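Local coordinates for protein alanine racemase (Enterococcus faecalis, PDB 3E6E) that is a two-domain enzyme of the alanine racemase family, joining a TIM-barrel domain to a domain rich in beta strands, and binds DCS, at residues 3-7 with 8-12; 351-354 with 355-359. The protein carries 1 engineered substitution. One frame throughout, in Å; residues are numbered along the deposited sequence.

Interaction 1 (3-7 with 8-12)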
ATOM      1  N   VAL A   3      -2.132   7.758  10.838  1.00 24.36           N
ATOM      2  CA  VAL A   3      -2.751   6.514  11.306  1.00 24.45           C
ATOM      3  C   VAL A   3      -4.182   6.790  11.756  1.00 23.97           C
ATOM      4  O   VAL A   3      -4.412   7.587  12.662  1.00 24.70           O
ATOM      5  CB  VAL A   3      -1.982   5.913  12.498  1.00 24.62           C
ATOM      6  CG1 VAL A   3      -2.671   4.641  12.978  1.00 24.62           C
ATOM      7  CG2 VAL A   3      -0.563   5.623  12.092  1.00 24.87           C
ATOM      8  N   GLY A   4      -5.142   6.118  11.139  1.00 22.90           N
ATOM      9  CA  GLY A   4      -6.530   6.353  11.493  1.00 22.30           C
ATOM     10  C   GLY A   4      -7.078   5.672  12.732  1.00 21.84           C
ATOM     11  O   GLY A   4      -7.938   4.802  12.628  1.00 21.92           O
ATOM     12  N   TRP A   5      -6.602   6.055  13.908  1.00 21.48           N
ATOM     13  CA  TRP A   5      -7.113   5.440  15.124  1.00 22.95           C
ATOM     14  C   TRP A   5      -8.580   5.820  15.377  1.00 24.43           C
ATOM     15  O   TRP A   5      -9.274   5.163  16.151  1.00 25.86           O
ATOM     16  CB  TRP A   5      -6.271   5.855  16.337  1.00 19.39           C
ATOM     17  CG  TRP A   5      -4.866   5.379  16.295  1.00 16.66           C
ATOM     18  CD1 TRP A   5      -3.762   6.077  15.872  1.00 15.72           C
ATOM     19  CD2 TRP A   5      -4.399   4.092  16.699  1.00 15.23           C
ATOM     20  NE1 TRP A   5      -2.631   5.296  15.997  1.00 13.78           N
ATOM     21  CE2 TRP A   5      -2.995   4.073  16.501  1.00 15.35           C
ATOM     22  CE3 TRP A   5      -5.029   2.949  17.208  1.00 15.09           C
ATOM     23  CZ2 TRP A   5      -2.213   2.951  16.798  1.00 15.12           C
ATOM     24  CZ3 TRP A   5      -4.254   1.832  17.504  1.00 15.19           C
ATOM     25  CH2 TRP A   5      -2.861   1.843  17.298  1.00 16.37           C
ATOM     26  N   HIS A   6      -9.049   6.876  14.718  1.00 24.81           N
ATOM     27  CA  HIS A   6     -10.418   7.323  14.911  1.00 25.09           C
ATOM     28  C   HIS A   6     -11.404   6.737  13.919  1.00 25.59           C
ATOM     29  O   HIS A   6     -12.473   7.301  13.679  1.00 26.05           O
ATOM     30  CB  HIS A   6     -10.468   8.855  14.915  1.00 25.11           C
ATOM     31  CG  HIS A   6      -9.674   9.456  16.033  1.00 25.94           C
ATOM     32  ND1 HIS A   6      -8.350   9.819  15.897  1.00 23.88           N
ATOM     33  CD2 HIS A   6      -9.976   9.626  17.344  1.00 26.30           C
ATOM     34  CE1 HIS A   6      -7.871  10.182  17.073  1.00 24.05           C
ATOM     35  NE2 HIS A   6      -8.835  10.072  17.970  1.00 25.21           N
ATOM     36  N   ARG A   7     -11.040   5.584  13.365  1.00 25.15           N
ATOM     37  CA  ARG A   7     -11.865   4.866  12.408  1.00 23.21           C
ATOM     38  C   ARG A   7     -11.825   3.416  12.859  1.00 24.22           C
ATOM     39  O   ARG A   7     -10.757   2.844  13.032  1.00 25.52           O
ATOM     40  CB  ARG A   7     -11.284   4.997  11.006  1.00 21.68           C
ATOM     41  CG  ARG A   7     -12.002   4.159   9.966  1.00 22.56           C
ATOM     42  CD  ARG A   7     -11.338   4.248   8.597  1.00 22.67           C
ATOM     43  NE  ARG A   7      -9.972   3.741   8.622  1.00 24.48           N
ATOM     44  CZ  ARG A   7      -9.254   3.477   7.538  1.00 25.49           C
ATOM     45  NH1 ARG A   7      -9.780   3.675   6.337  1.00 26.72           N
ATOM     46  NH2 ARG A   7      -8.018   3.001   7.654  1.00 28.02           N
ATOM     47  N   PRO A   8     -12.991   2.797  13.063  1.00 24.30           N
ATOM     48  CA  PRO A   8     -13.016   1.400  13.504  1.00 24.61           C
ATOM     49  C   PRO A   8     -12.306   0.359  12.608  1.00 25.37           C
ATOM     50  O   PRO A   8     -12.266  -0.830  12.947  1.00 26.59           O
ATOM     51  CB  PRO A   8     -14.511   1.119  13.661  1.00 23.46           C
ATOM     52  CG  PRO A   8     -15.132   2.024  12.631  1.00 24.84           C
ATOM     53  CD  PRO A   8     -14.354   3.303  12.815  1.00 24.48           C
ATOM     54  N   THR A   9     -11.746   0.774  11.479  1.00 23.57           N
ATOM     55  CA  THR A   9     -11.078  -0.201  10.628  1.00 24.79           C
ATOM     56  C   THR A   9      -9.731  -0.544  11.248  1.00 25.29           C
ATOM     57  O   THR A   9      -8.822   0.289  11.261  1.00 25.35           O
ATOM     58  CB  THR A   9     -10.855   0.342   9.213  1.00 24.76           C
ATOM     59  OG1 THR A   9     -12.107   0.782   8.676  1.00 27.29           O
ATOM     60  CG2 THR A   9     -10.294  -0.747   8.306  1.00 23.33           C
ATOM     61  N   ARG A  10      -9.604  -1.774  11.748  1.00 25.23           N
ATOM     62  CA  ARG A  10      -8.373  -2.227  12.401  1.00 25.64           C
ATOM     63  C   ARG A  10      -7.749  -3.511  11.851  1.00 24.76           C
ATOM     64  O   ARG A  10      -8.432  -4.379  11.289  1.00 24.19           O
ATOM     65  CB  ARG A  10      -8.620  -2.431  13.896  1.00 27.91           C
ATOM     66  CG  ARG A  10      -9.087  -1.190  14.613  1.00 32.25           C
ATOM     67  CD  ARG A  10      -8.980  -1.354  16.126  1.00 35.43           C
ATOM     68  NE  ARG A  10      -9.146  -0.083  16.825  1.00 36.89           N
ATOM     69  CZ  ARG A  10      -8.614   1.066  16.411  1.00 37.16           C
ATOM     70  NH1 ARG A  10      -7.890   1.107  15.299  1.00 37.98           N
ATOM     71  NH2 ARG A  10      -8.799   2.178  17.107  1.00 36.79           N
ATOM     72  N   LEU A  11      -6.440  -3.634  12.055  1.00 23.58           N
ATOM     73  CA  LEU A  11      -5.678  -4.805  11.604  1.00 23.82           C
ATOM     74  C   LEU A  11      -5.110  -5.526  12.849  1.00 23.66           C
ATOM     75  O   LEU A  11      -4.068  -5.142  13.363  1.00 24.34           O
ATOM     76  CB  LEU A  11      -4.553  -4.317  10.672  1.00 21.15           C
ATOM     77  CG  LEU A  11      -3.987  -5.145   9.513  1.00 18.92           C
ATOM     78  CD1 LEU A  11      -5.078  -5.844   8.713  1.00 16.09           C
ATOM     79  CD2 LEU A  11      -3.199  -4.198   8.618  1.00 15.96           C
ATOM     80  N   HIS A  12      -5.806  -6.554  13.337  1.00 24.53           N
ATOM     81  CA  HIS A  12      -5.372  -7.291  14.535  1.00 24.29           C
ATOM     82  C   HIS A  12      -4.292  -8.329  14.307  1.00 23.67           C
ATOM     83  O   HIS A  12      -4.473  -9.294  13.559  1.00 23.89           O
ATOM     84  CB  HIS A  12      -6.554  -7.982  15.211  1.00 25.27           C
ATOM     85  CG  HIS A  12      -7.566  -7.031  15.761  1.00 30.10           C
ATOM     86  ND1 HIS A  12      -8.618  -6.547  15.011  1.00 30.97           N
ATOM     87  CD2 HIS A  12      -7.658  -6.430  16.973  1.00 31.44           C
ATOM     88  CE1 HIS A  12      -9.313  -5.687  15.737  1.00 33.71           C
ATOM     89  NE2 HIS A  12      -8.751  -5.598  16.931  1.00 33.08           N
TER
HETATM   90  O   HOH W   1      -8.723   2.686  10.543  1.00 10.33           O

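Interaction 2 (351-354 with 355-359). With DCS (D-[3-hydroxy-2-methyl-5-phosphonooxymethyl-pyridin-4-ylmethyl]-N,O-cycloserylamide), chain D.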
ATOM      1  N   LEU A 351      -7.819 -11.712  -5.721  1.00 19.28           N
ATOM      2  CA  LEU A 351      -6.996 -10.642  -6.274  1.00 20.14           C
ATOM      3  C   LEU A 351      -6.069 -11.172  -7.380  1.00 21.32           C
ATOM      4  O   LEU A 351      -5.429 -10.404  -8.092  1.00 20.54           O
ATOM      5  CB  LEU A 351      -6.189 -10.000  -5.138  1.00 19.56           C
ATOM      6  CG  LEU A 351      -6.490  -8.542  -4.765  1.00 18.87           C
ATOM      7  CD1 LEU A 351      -7.942  -8.186  -5.069  1.00 18.06           C
ATOM      8  CD2 LEU A 351      -6.188  -8.336  -3.302  1.00 16.16           C
ATOM      9  N   GLU A 352      -6.011 -12.493  -7.509  1.00 23.04           N
ATOM     10  CA  GLU A 352      -5.254 -13.126  -8.584  1.00 24.35           C
ATOM     11  C   GLU A 352      -3.753 -12.961  -8.372  1.00 24.11           C
ATOM     12  O   GLU A 352      -2.987 -12.879  -9.332  1.00 24.97           O
ATOM     13  CB  GLU A 352      -5.662 -12.544  -9.939  1.00 26.75           C
ATOM     14  CG  GLU A 352      -7.089 -12.867 -10.349  1.00 29.00           C
ATOM     15  CD  GLU A 352      -7.195 -13.286 -11.802  1.00 31.09           C
ATOM     16  OE1 GLU A 352      -6.532 -12.659 -12.655  1.00 32.23           O
ATOM     17  OE2 GLU A 352      -7.944 -14.243 -12.093  1.00 33.21           O
ATOM     18  N   THR A 353      -3.340 -12.914  -7.110  1.00 21.24           N
ATOM     19  CA  THR A 353      -1.922 -12.905  -6.767  1.00 19.55           C
ATOM     20  C   THR A 353      -1.682 -13.790  -5.549  1.00 16.15           C
ATOM     21  O   THR A 353      -2.433 -14.730  -5.295  1.00 11.88           O
ATOM     22  CB  THR A 353      -1.458 -11.475  -6.435  1.00 22.08           C
ATOM     23  OG1 THR A 353      -2.241 -10.954  -5.354  1.00 25.47           O
ATOM     24  CG2 THR A 353      -1.777 -10.530  -7.584  1.00 25.74           C
ATOM     25  N   ILE A 354      -0.628 -13.482  -4.800  1.00 13.75           N
ATOM     26  CA  ILE A 354      -0.259 -14.275  -3.637  1.00 13.62           C
ATOM     27  C   ILE A 354      -0.477 -13.458  -2.370  1.00 14.08           C
ATOM     28  O   ILE A 354      -0.408 -12.235  -2.401  1.00 13.53           O
ATOM     29  CB  ILE A 354       1.208 -14.706  -3.750  1.00 10.66           C
ATOM     30  CG1 ILE A 354       2.108 -13.478  -3.794  1.00  9.21           C
ATOM     31  CG2 ILE A 354       1.387 -15.561  -5.012  1.00  8.70           C
ATOM     32  CD1 ILE A 354       3.529 -13.743  -4.283  1.00 10.57           C
ATOM     33  N   HIS A 355      -0.754 -14.122  -1.253  1.00 16.84           N
ATOM     34  CA  HIS A 355      -0.987 -13.390  -0.003  1.00 17.05           C
ATOM     35  C   HIS A 355       0.213 -12.540   0.410  1.00 18.22           C
ATOM     36  O   HIS A 355       0.050 -11.572   1.160  1.00 19.44           O
ATOM     37  CB  HIS A 355      -1.370 -14.345   1.123  1.00 15.71           C
ATOM     38  CG  HIS A 355      -0.503 -15.554   1.199  1.00 17.15           C
ATOM     39  ND1 HIS A 355       0.864 -15.499   1.015  1.00 18.65           N
ATOM     40  CD2 HIS A 355      -0.794 -16.848   1.463  1.00 17.74           C
ATOM     41  CE1 HIS A 355       1.374 -16.706   1.166  1.00 16.53           C
ATOM     42  NE2 HIS A 355       0.390 -17.544   1.440  1.00 17.81           N
ATOM     43  N   TYR A 356       1.409 -12.887  -0.072  1.00 18.67           N
ATOM     44  CA  TYR A 356       2.598 -12.091   0.243  1.00 19.68           C
ATOM     45  C   TYR A 356       2.308 -10.612  -0.023  1.00 20.91           C
ATOM     46  O   TYR A 356       2.714  -9.731   0.751  1.00 20.62           O
ATOM     47  CB  TYR A 356       3.787 -12.463  -0.649  1.00 19.11           C
ATOM     48  CG  TYR A 356       4.604 -13.669  -0.240  1.00 18.50           C
ATOM     49  CD1 TYR A 356       4.142 -14.966  -0.471  1.00 18.01           C
ATOM     50  CD2 TYR A 356       5.889 -13.516   0.284  1.00 16.67           C
ATOM     51  CE1 TYR A 356       4.948 -16.083  -0.202  1.00 16.42           C
ATOM     52  CE2 TYR A 356       6.696 -14.617   0.549  1.00 15.13           C
ATOM     53  CZ  TYR A 356       6.222 -15.896   0.301  1.00 15.44           C
ATOM     54  OH  TYR A 356       7.029 -16.986   0.534  1.00 14.48           O
ATOM     55  N   GLU A 357       1.620 -10.361  -1.141  1.00 20.39           N
ATOM     56  CA  GLU A 357       1.284  -9.007  -1.593  1.00 19.68           C
ATOM     57  C   GLU A 357       0.083  -8.361  -0.915  1.00 19.20           C
ATOM     58  O   GLU A 357       0.017  -7.139  -0.792  1.00 18.90           O
ATOM     59  CB  GLU A 357       1.050  -9.015  -3.109  1.00 19.44           C
ATOM     60  CG  GLU A 357       0.770  -7.646  -3.730  1.00 20.01           C
ATOM     61  CD  GLU A 357       0.609  -7.722  -5.239  1.00 21.56           C
ATOM     62  OE1 GLU A 357      -0.354  -8.369  -5.697  1.00 22.52           O
ATOM     63  OE2 GLU A 357       1.449  -7.152  -5.967  1.00 19.82           O
ATOM     64  N   VAL A 358      -0.884  -9.163  -0.503  1.00 17.98           N
ATOM     65  CA  VAL A 358      -2.046  -8.584   0.143  1.00 19.25           C
ATOM     66  C   VAL A 358      -1.571  -7.994   1.456  1.00 19.47           C
ATOM     67  O   VAL A 358      -1.912  -6.868   1.809  1.00 19.96           O
ATOM     68  CB  VAL A 358      -3.136  -9.652   0.405  1.00 20.20           C
ATOM     69  CG1 VAL A 358      -4.304  -9.039   1.199  1.00 19.29           C
ATOM     70  CG2 VAL A 358      -3.627 -10.222  -0.926  1.00 18.53           C
ATOM     71  N   ALA A 359      -0.737  -8.762   2.150  1.00 20.27           N
ATOM     72  CA  ALA A 359      -0.184  -8.369   3.435  1.00 19.71           C
ATOM     73  C   ALA A 359       0.663  -7.103   3.364  1.00 18.85           C
ATOM     74  O   ALA A 359       0.517  -6.209   4.206  1.00 18.93           O
ATOM     75  CB  ALA A 359       0.631  -9.512   4.006  1.00 21.17           C
TER
HETATM   76  N1  DCS D 372      15.761 -15.019   1.885  1.00 29.63           N
HETATM   77  C2  DCS D 372      15.852 -14.028   0.853  1.00 29.64           C
HETATM   78  C2A DCS D 372      17.174 -13.719   0.176  1.00 31.69           C
HETATM   79  C3  DCS D 372      14.675 -13.363   0.492  1.00 29.97           C
HETATM   80  O3  DCS D 372      14.673 -12.413  -0.469  1.00 30.58           O
HETATM   81  C4  DCS D 372      13.438 -13.706   1.176  1.00 30.89           C
HETATM   82  C4A DCS D 372      12.153 -12.999   0.789  1.00 34.27           C
HETATM   83  C5  DCS D 372      13.457 -14.738   2.215  1.00 28.15           C
HETATM   84  C6  DCS D 372      14.611 -15.358   2.540  1.00 28.49           C
HETATM   85  C5A DCS D 372      12.226 -15.167   2.975  1.00 26.89           C
HETATM   86  O4P DCS D 372      11.335 -15.820   2.067  1.00 27.14           O
HETATM   87  P   DCS D 372       9.916 -16.433   2.449  1.00 25.04           P
HETATM   88  O1P DCS D 372      10.164 -17.474   3.428  1.00 26.02           O
HETATM   89  O2P DCS D 372       9.069 -15.368   2.977  1.00 24.66           O
HETATM   90  O3P DCS D 372       9.343 -17.002   1.233  1.00 25.99           O
HETATM   91  N   DCS D 372      11.864 -13.204  -0.687  1.00 37.03           N
HETATM   92  CA  DCS D 372      10.724 -12.643  -1.282  1.00 37.37           C
HETATM   93  C   DCS D 372      10.712 -11.496  -2.130  1.00 38.21           C
HETATM   94  O   DCS D 372      11.797 -10.740  -2.469  1.00 39.09           O
HETATM   95  ND  DCS D 372       9.482 -11.287  -2.533  1.00 37.84           N
HETATM   96  OG  DCS D 372       8.669 -12.254  -1.978  1.00 37.75           O
HETATM   97  CB  DCS D 372       9.428 -13.072  -1.219  1.00 38.26           C

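Interaction 1 (3-7 with 8-12)
The guanidinium group of Arg10 lies between two unlike partners, with Trp5 CZ3 over one of its faces and the carbonyl oxygen of Arg7 over the other. The chain reaches this position through a type I beta turn from Gly4 to Arg7, just before strand 10-12 enters the mixed sheet of the C-terminal domain. The turn and the two residues after it bring Trp5 and Arg10 together: the indole plane and the guanidinium plane lie 57° apart, and Arg10 NH2 comes to the edge of the indole, 3.8 Å from Trp5 CE3. The same nitrogen makes a weak hydrogen bond to Trp5 O, at 3.2 Å. A long, flat cation suits this place because it can bind a carbonyl and pack against a ring at once, while its NE forms a salt bridge with Glu369.

Gly4 opens the beta turn and is also the centre of an inverse gamma turn that overlaps it. Pro8, whose ring restricts its phi, follows the turn directly. Arg7 runs straight away from its backbone N (chi1 174°) and then bends at chi3 (62°), which swings its guanidinium under the Thr9 side chain; Thr9 CB lies over that face, 3.6 Å from Arg7 NE. The strongest polar partners lie beyond the turn, with Arg7 NH1 in a salt bridge with Asp288 and Thr9 OG1 hydrogen-bonded to Pro283 O and Ser251 OG. On the dimer side, His6 binds Asp69 of the second subunit and meets its Tyr93 edge-to-face. A water in the plane of the Arg7 guanidinium links the two limbs, accepting from Arg7 NE, with Gly4 O at 3.1 Å and Thr9 O among more acceptors than its two protons can serve.

Interaction 2 (351-354 with 355-359)
Two torsions bring Thr353 and Glu357 together: Thr353 OG1 stands between its backbone N and carbonyl carbon (chi1 58°), whereas Glu357 sends CG anti to its N (chi1 -177°) and continues extended. Their polar ends meet in a weak hydrogen bond from Thr353 OG1 to Glu357 OE1, 3.2 Å long. This is a short joint between two helices, opened by a Schellman motif. Glu352, with positive phi, is the C-prime residue of that motif, which closes helix 344-351, and helix 355-361 follows almost at once. Across the joint Glu357 N donates to Ile354 O at 3.0 Å.

Two apolar contacts accompany these bonds. Leu351 CD2 touches Val358 CG2 at 4.0 Å, and Ile354 lays CG1 against Tyr356 CB at 3.7 Å, with CD1 close to the start of the aromatic ring. The carboxylate of Glu357 has a second partner: OE2 accepts from Arg292 N of the second subunit. Tyrosine suits position 356 because its rigid ring carries a hydroxyl from the packed helix into the ligand pocket. There a hydrogen bond runs from Tyr356 OH to DCS O3P, modelled at 2.4 Å, shorter than can be taken literally, with O3P in the ring plane.

How the interactions relate
From the N terminus, interaction 1 comes first: residues 3-12 turn the chain into strand 10-12, which pairs antiparallel with strand 249-259 and parallel with strand 368-369, so the very start of the chain joins the sheet built from its last third. The TIM-barrel domain and most of the C-terminal domain lie between in sequence. Interaction 2, at 351-359, then closes the short loop between helices 344-351 and 355-361, shortly before strand 368-369. The two are in series, neither nested nor crossing. Interactions 1 and 2 have centres about 21 Å apart and nearest atoms about 6 Å apart. Each also packs on the second subunit, and interaction 2 reaches bound DCS directly.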